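Local coordinates for protein isocitrate dehydrogenase [NAD] subunit 1 (Saccharomyces cerevisiae, PDB 3BLX) that forms, together with IDH2, the allosteric mitochondrial octamer that uses NAD to oxidise isocitrate to 2-oxoglutarate in the citric acid cycle, and also binds RNA, at residues 65-68 against 69-73; 315-318 against 319-323; 339-342 against 343-347. All coordinates share one frame; numbering follows the deposited sequence.

Contact 1. Residues 65-68 against 69-73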
loop_
_atom_site.group_PDB
_atom_site.type_symbol
_atom_site.label_atom_id
_atom_site.label_comp_id
_atom_site.label_asym_id
_atom_site.label_seq_id
_atom_site.Cartn_x
_atom_site.Cartn_y
_atom_site.Cartn_z
ATOM N N GLU E 65 16.069 19.277 0.194
ATOM C CA GLU E 65 16.205 19.440 1.632
ATOM C C GLU E 65 14.981 20.059 2.308
ATOM O O GLU E 65 14.682 19.777 3.472
ATOM C CB GLU E 65 17.461 20.247 1.969
ATOM C CG GLU E 65 18.752 19.452 1.866
ATOM C CD GLU E 65 18.747 18.150 2.683
ATOM O OE1 GLU E 65 17.878 18.000 3.578
ATOM O OE2 GLU E 65 19.619 17.276 2.433
ATOM N N ALA E 66 14.270 20.904 1.583
ATOM C CA ALA E 66 13.069 21.510 2.117
ATOM C C ALA E 66 11.911 20.516 2.151
ATOM O O ALA E 66 11.164 20.445 3.115
ATOM C CB ALA E 66 12.705 22.731 1.299
ATOM N N VAL E 67 11.775 19.748 1.082
ATOM C CA VAL E 67 10.751 18.730 1.007
ATOM C C VAL E 67 10.992 17.731 2.124
ATOM O O VAL E 67 10.081 17.396 2.871
ATOM C CB VAL E 67 10.714 18.040 -0.402
ATOM C CG1 VAL E 67 9.814 16.814 -0.412
ATOM C CG2 VAL E 67 10.241 19.017 -1.440
ATOM N N GLU E 68 12.232 17.291 2.259
ATOM C CA GLU E 68 12.604 16.309 3.268
ATOM C C GLU E 68 12.352 16.832 4.695
ATOM O O GLU E 68 11.862 16.100 5.564
ATOM C CB GLU E 68 14.058 15.868 3.061
ATOM C CG GLU E 68 14.273 14.338 3.192
ATOM C CD GLU E 68 13.273 13.496 2.363
ATOM O OE1 GLU E 68 12.751 12.495 2.901
ATOM O OE2 GLU E 68 13.002 13.818 1.179
ATOM N N SER E 69 12.653 18.108 4.911
ATOM C CA SER E 69 12.365 18.744 6.177
ATOM C C SER E 69 10.868 18.818 6.458
ATOM O O SER E 69 10.446 18.550 7.580
ATOM C CB SER E 69 13.004 20.126 6.223
ATOM O OG SER E 69 12.708 20.788 7.433
ATOM N N LEU E 70 10.065 19.164 5.446
ATOM C CA LEU E 70 8.611 19.174 5.602
ATOM C C LEU E 70 8.032 17.799 5.858
ATOM O O LEU E 70 7.090 17.671 6.617
ATOM C CB LEU E 70 7.931 19.796 4.422
ATOM C CG LEU E 70 7.919 21.321 4.517
ATOM C CD1 LEU E 70 7.608 21.911 3.168
ATOM C CD2 LEU E 70 6.929 21.806 5.552
ATOM N N LYS E 71 8.614 16.768 5.259
ATOM C CA LYS E 71 8.146 15.428 5.508
ATOM C C LYS E 71 8.316 15.034 6.974
ATOM O O LYS E 71 7.463 14.334 7.539
ATOM C CB LYS E 71 8.843 14.447 4.582
ATOM C CG LYS E 71 8.146 14.350 3.236
ATOM C CD LYS E 71 9.076 13.932 2.100
ATOM C CE LYS E 71 8.986 12.456 1.776
ATOM N NZ LYS E 71 9.667 12.230 0.484
ATOM N N ARG E 72 9.402 15.514 7.579
ATOM C CA ARG E 72 9.685 15.256 8.976
ATOM C C ARG E 72 8.851 16.125 9.898
ATOM O O ARG E 72 8.301 15.646 10.866
ATOM C CB ARG E 72 11.152 15.496 9.270
ATOM C CG ARG E 72 12.102 14.561 8.581
ATOM C CD ARG E 72 13.471 14.618 9.227
ATOM N NE ARG E 72 14.116 15.903 8.995
ATOM C CZ ARG E 72 14.765 16.204 7.876
ATOM N NH1 ARG E 72 14.843 15.304 6.906
ATOM N NH2 ARG E 72 15.337 17.393 7.722
ATOM N N ASN E 73 8.753 17.409 9.595
ATOM C CA ASN E 73 8.142 18.328 10.546
ATOM C C ASN E 73 6.649 18.546 10.321
ATOM O O ASN E 73 5.926 18.833 11.258
ATOM C CB ASN E 73 8.886 19.666 10.564
ATOM C CG ASN E 73 10.362 19.512 10.795
ATOM O OD1 ASN E 73 10.829 18.548 11.407
ATOM N ND2 ASN E 73 11.115 20.484 10.322
#

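Contact 2. Residues 315-318 against 319-323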
loop_
_atom_site.group_PDB
_atom_site.type_symbol
_atom_site.label_atom_id
_atom_site.label_comp_id
_atom_site.label_asym_id
_atom_site.label_seq_id
_atom_site.Cartn_x
_atom_site.Cartn_y
_atom_site.Cartn_z
ATOM N N VAL E 315 0.316 43.853 15.966
ATOM C CA VAL E 315 0.589 44.421 14.656
ATOM C C VAL E 315 -0.580 45.273 14.173
ATOM O O VAL E 315 -0.360 46.277 13.509
ATOM C CB VAL E 315 1.066 43.399 13.559
ATOM C CG1 VAL E 315 1.588 42.126 14.171
ATOM C CG2 VAL E 315 -0.013 43.119 12.541
ATOM N N HIS E 316 -1.807 44.900 14.523
ATOM C CA HIS E 316 -2.959 45.703 14.137
ATOM C C HIS E 316 -2.927 47.074 14.808
ATOM O O HIS E 316 -3.282 48.085 14.201
ATOM C CB HIS E 316 -4.256 44.986 14.483
ATOM C CG HIS E 316 -4.534 43.804 13.613
ATOM N ND1 HIS E 316 -4.520 43.875 12.238
ATOM C CD2 HIS E 316 -4.830 42.519 13.919
ATOM C CE1 HIS E 316 -4.798 42.689 11.734
ATOM N NE2 HIS E 316 -4.989 41.846 12.733
ATOM N N GLU E 317 -2.487 47.081 16.064
ATOM C CA GLU E 317 -2.379 48.286 16.870
ATOM C C GLU E 317 -1.260 49.151 16.321
ATOM O O GLU E 317 -1.440 50.351 16.111
ATOM C CB GLU E 317 -2.077 47.908 18.320
ATOM C CG GLU E 317 -2.404 48.961 19.369
ATOM C CD GLU E 317 -2.313 48.404 20.785
ATOM O OE1 GLU E 317 -3.041 47.429 21.096
ATOM O OE2 GLU E 317 -1.513 48.938 21.584
ATOM N N THR E 318 -0.105 48.539 16.076
ATOM C CA THR E 318 1.020 49.273 15.519
ATOM C C THR E 318 0.701 49.951 14.178
ATOM O O THR E 318 1.113 51.082 13.943
ATOM C CB THR E 318 2.242 48.393 15.352
ATOM O OG1 THR E 318 2.659 47.910 16.633
ATOM C CG2 THR E 318 3.382 49.174 14.703
ATOM N N ILE E 319 -0.026 49.277 13.296
ATOM C CA ILE E 319 -0.314 49.882 12.003
ATOM C C ILE E 319 -1.494 50.871 12.104
ATOM O O ILE E 319 -1.606 51.809 11.304
ATOM C CB ILE E 319 -0.472 48.845 10.789
ATOM C CG1 ILE E 319 -1.928 48.563 10.471
ATOM C CG2 ILE E 319 0.330 47.563 10.963
ATOM C CD1 ILE E 319 -2.447 49.468 9.380
ATOM N N ALA E 320 -2.359 50.684 13.097
ATOM C CA ALA E 320 -3.465 51.624 13.325
ATOM C C ALA E 320 -2.997 53.051 13.680
ATOM O O ALA E 320 -3.567 54.038 13.206
ATOM C CB ALA E 320 -4.396 51.096 14.383
ATOM N N GLU E 321 -1.971 53.151 14.522
ATOM C CA GLU E 321 -1.306 54.421 14.799
ATOM C C GLU E 321 -0.205 54.647 13.774
ATOM O O GLU E 321 0.809 53.946 13.784
ATOM C CB GLU E 321 -0.673 54.379 16.190
ATOM C CG GLU E 321 -1.547 53.734 17.253
ATOM C CD GLU E 321 -0.741 53.170 18.413
ATOM O OE1 GLU E 321 0.522 53.182 18.337
ATOM O OE2 GLU E 321 -1.386 52.714 19.392
ATOM N N GLY E 322 -0.384 55.641 12.912
ATOM C CA GLY E 322 0.506 55.860 11.783
ATOM C C GLY E 322 2.002 55.944 12.052
ATOM O O GLY E 322 2.774 56.169 11.119
ATOM N N LYS E 323 2.410 55.757 13.307
ATOM C CA LYS E 323 3.817 55.884 13.704
ATOM C C LYS E 323 4.524 54.550 13.570
ATOM O O LYS E 323 3.967 53.511 13.948
ATOM C CB LYS E 323 3.936 56.377 15.158
ATOM C CG LYS E 323 2.949 57.491 15.581
ATOM C CD LYS E 323 2.800 58.610 14.516
ATOM C CE LYS E 323 4.125 59.336 14.169
ATOM N NZ LYS E 323 4.023 60.239 12.964
#

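Contact 3. Residues 339-342 against 343-347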
loop_
_atom_site.group_PDB
_atom_site.type_symbol
_atom_site.label_atom_id
_atom_site.label_comp_id
_atom_site.label_asym_id
_atom_site.label_seq_id
_atom_site.Cartn_x
_atom_site.Cartn_y
_atom_site.Cartn_z
ATOM N N THR E 339 9.222 46.205 13.384
ATOM C CA THR E 339 9.321 45.009 14.202
ATOM C C THR E 339 9.498 45.374 15.669
ATOM O O THR E 339 8.768 44.861 16.533
ATOM C CB THR E 339 10.501 44.115 13.782
ATOM O OG1 THR E 339 10.348 43.726 12.413
ATOM C CG2 THR E 339 10.556 42.873 14.648
ATOM N N ASN E 340 10.458 46.264 15.941
ATOM C CA ASN E 340 10.741 46.694 17.309
ATOM C C ASN E 340 9.550 47.368 18.015
ATOM O O ASN E 340 9.343 47.152 19.212
ATOM C CB ASN E 340 11.987 47.563 17.346
ATOM C CG ASN E 340 13.247 46.775 17.034
ATOM O OD1 ASN E 340 13.308 45.559 17.266
ATOM N ND2 ASN E 340 14.262 47.460 16.500
ATOM N N GLU E 341 8.764 48.154 17.271
ATOM C CA GLU E 341 7.549 48.749 17.790
ATOM C C GLU E 341 6.542 47.677 18.196
ATOM O O GLU E 341 5.862 47.801 19.214
ATOM C CB GLU E 341 6.903 49.679 16.750
ATOM C CG GLU E 341 6.518 51.098 17.253
ATOM C CD GLU E 341 5.612 51.142 18.500
ATOM O OE1 GLU E 341 4.378 51.275 18.334
ATOM O OE2 GLU E 341 6.133 51.085 19.641
ATOM N N ILE E 342 6.434 46.630 17.390
ATOM C CA ILE E 342 5.522 45.533 17.690
ATOM C C ILE E 342 5.969 44.796 18.947
ATOM O O ILE E 342 5.175 44.575 19.846
ATOM C CB ILE E 342 5.408 44.548 16.507
ATOM C CG1 ILE E 342 4.578 45.168 15.376
ATOM C CG2 ILE E 342 4.763 43.241 16.938
ATOM C CD1 ILE E 342 4.774 44.470 14.040
ATOM N N ILE E 343 7.246 44.431 19.003
ATOM C CA ILE E 343 7.814 43.783 20.164
ATOM C C ILE E 343 7.618 44.644 21.409
ATOM O O ILE E 343 7.414 44.119 22.509
ATOM C CB ILE E 343 9.304 43.533 19.962
ATOM C CG1 ILE E 343 9.502 42.516 18.841
ATOM C CG2 ILE E 343 9.943 43.037 21.257
ATOM C CD1 ILE E 343 10.957 42.268 18.508
ATOM N N ASN E 344 7.670 45.964 21.228
ATOM C CA ASN E 344 7.503 46.904 22.325
ATOM C C ASN E 344 6.089 46.885 22.917
ATOM O O ASN E 344 5.925 46.924 24.136
ATOM C CB ASN E 344 7.898 48.321 21.883
ATOM C CG ASN E 344 7.763 49.347 22.998
ATOM O OD1 ASN E 344 8.482 49.275 23.991
ATOM N ND2 ASN E 344 6.838 50.312 22.835
ATOM N N LYS E 345 5.071 46.828 22.066
ATOM C CA LYS E 345 3.688 46.757 22.558
ATOM C C LYS E 345 3.423 45.405 23.180
ATOM O O LYS E 345 2.465 45.244 23.929
ATOM C CB LYS E 345 2.660 46.999 21.444
ATOM C CG LYS E 345 3.150 47.958 20.400
ATOM C CD LYS E 345 2.003 48.694 19.745
ATOM C CE LYS E 345 1.529 49.838 20.626
ATOM N NZ LYS E 345 0.597 50.715 19.895
ATOM N N LEU E 346 4.270 44.437 22.843
ATOM C CA LEU E 346 4.131 43.072 23.322
ATOM C C LEU E 346 4.573 42.919 24.776
ATOM O O LEU E 346 3.880 42.270 25.557
ATOM C CB LEU E 346 4.911 42.118 22.418
ATOM C CG LEU E 346 4.125 41.108 21.566
ATOM C CD1 LEU E 346 2.646 41.400 21.514
ATOM C CD2 LEU E 346 4.715 41.027 20.177
ATOM N N SER E 347 5.718 43.508 25.132
ATOM C CA SER E 347 6.206 43.455 26.514
ATOM C C SER E 347 5.260 44.152 27.497
ATOM O O SER E 347 5.045 43.670 28.611
ATOM C CB SER E 347 7.599 44.056 26.615
ATOM O OG SER E 347 7.601 45.353 26.052
#

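Contact 1. Residues 65-68 against 69-73
E68 and K71 form a long ion pair on helix 60-73, the connecting helix of a β-α-β crossover that passes over strand 17-25 on its way from strand 47-51 to strand 75-80. The ammonium sits almost evenly before the carboxylate, with K71 NZ 3.8 Å from E68 OE2 and 3.9 Å from E68 OE1. A bend at chi2 (49°) turns the E68 carboxylate to that side. The apolar part of the same lysine leans on the turn before it: K71 CD lies 3.9 Å from V67 CG1. Backbone bonds of the i to i+4 kind join the two turns, among them S69 N to E65 O (3.0 Å) and L70 N to A66 O (2.9 Å). S69 and R72 are among the polar side chains that reach other parts of the assembly. S69 OG bonds to T21 OG1 on strand 17-25, while R72 NH2 makes a salt bridge with E50 and R72 NH1 a weak bond to the E205 carbonyl of the second subunit. The R72 chain, bent at chi3, runs across E68 nearly perpendicularly, and one face of its guanidinium lies against the backbone: E68 O stands 3.3 Å above the plane, displaced from its centre.

Contact 2. Residues 315-318 against 319-323
I319 is joined to the turn before it by the backbone bond I319 N to V315 O (3.0 Å). One residue on, A320 N bonds to H316 O (3.0 Å), and the A320 methyl lies beside that oxygen. The E317 and E321 side chains leave the helix in the same direction, flank to flank. E321 OE2 is 3.9 Å from E317 CG, and E321 CG lies 3.6 Å from E317 O. With CG of E317 anti to its own nitrogen (chi1 -159°) and both chains extended, the carboxylates come together, their planes 47° apart and E317 OE2 4.4 Å from E321 OE2. These like charges are probably tolerated because K345 of helix 335-347 serves both, as a salt bridge to E321 and a weaker, long pair to E317. Further out, T318 OG1 bonds back to A314 O, and T318 packs on F338 and I342. I319 reaches L113, V116 and F338, so an alanine here, though keeping the backbone bond, would probably leave a gap facing these three residues. The bond from E321 N to E317 O (3.3 Å, N-H...O 166°) comes where E321 leaves helical geometry, an arrangement typical of the C-terminal end of an α-helix, here helix 306-320, packed on a neighbouring helix.

Contact 3. Residues 339-342 against 343-347
A bend at chi2 (-54°) folds the E341 carboxylate toward N344, while chi1 of -179° at N344 swings its amide across to that carboxylate. The two side chains cross at a slant, carboxylate and amide planes 51° apart, and N344 ND2 gives E341 OE2 a weak hydrogen bond of 3.4 Å. The other oxygen turns to K345: E341 OE1 touches K345 CD at 3.8 Å, but K345 NZ stays 4.1 Å from E341 OE1, beyond salt-bridge distance. The ammonium is instead paired with E321 OE2. Polar and apolar groups divide round helix 335-347 as in an amphipathic helix, its apolar residues set against helices 27-42 and 306-320. T339 and I343 lie side by side toward helix 27-42, T339 CG2 meeting I343 CD1 at 3.9 Å, and T339 OG1 bonds to T335 O and to S35 OG. Toward helix 306-320, I342 CG2 meets L346 CD2 at 3.9 Å, and both side chains touch A314. The backbone bonds include I343 N to T339 O (2.9 Å) and a weak one from L346 N to I342 O. In the last turn S347 OG donates to N344 O at 3.0 Å.

In the fold
Contacts 2 and 3 sit on consecutive, packed helices, their centres about 11 Å apart. K345 of contact 3 ties them by charge, its NZ 2.9 Å from E321 OE2 of contact 2, and T318 OG1 packs 3.6 Å from I342 CG1. Contact 1 is remote: its centre lies about 36 Å from that of contact 2 and about 32 Å from that of contact 3, with nearest atoms about 23 Å away in both cases. It is also the one near the probable substrate site: the V67 side chain is about 10 Å from that of R98 on helix 92-99, against which V67 and L70 pack. Contacts 2 and 3 lie away from the probable substrate-binding and catalytic residues.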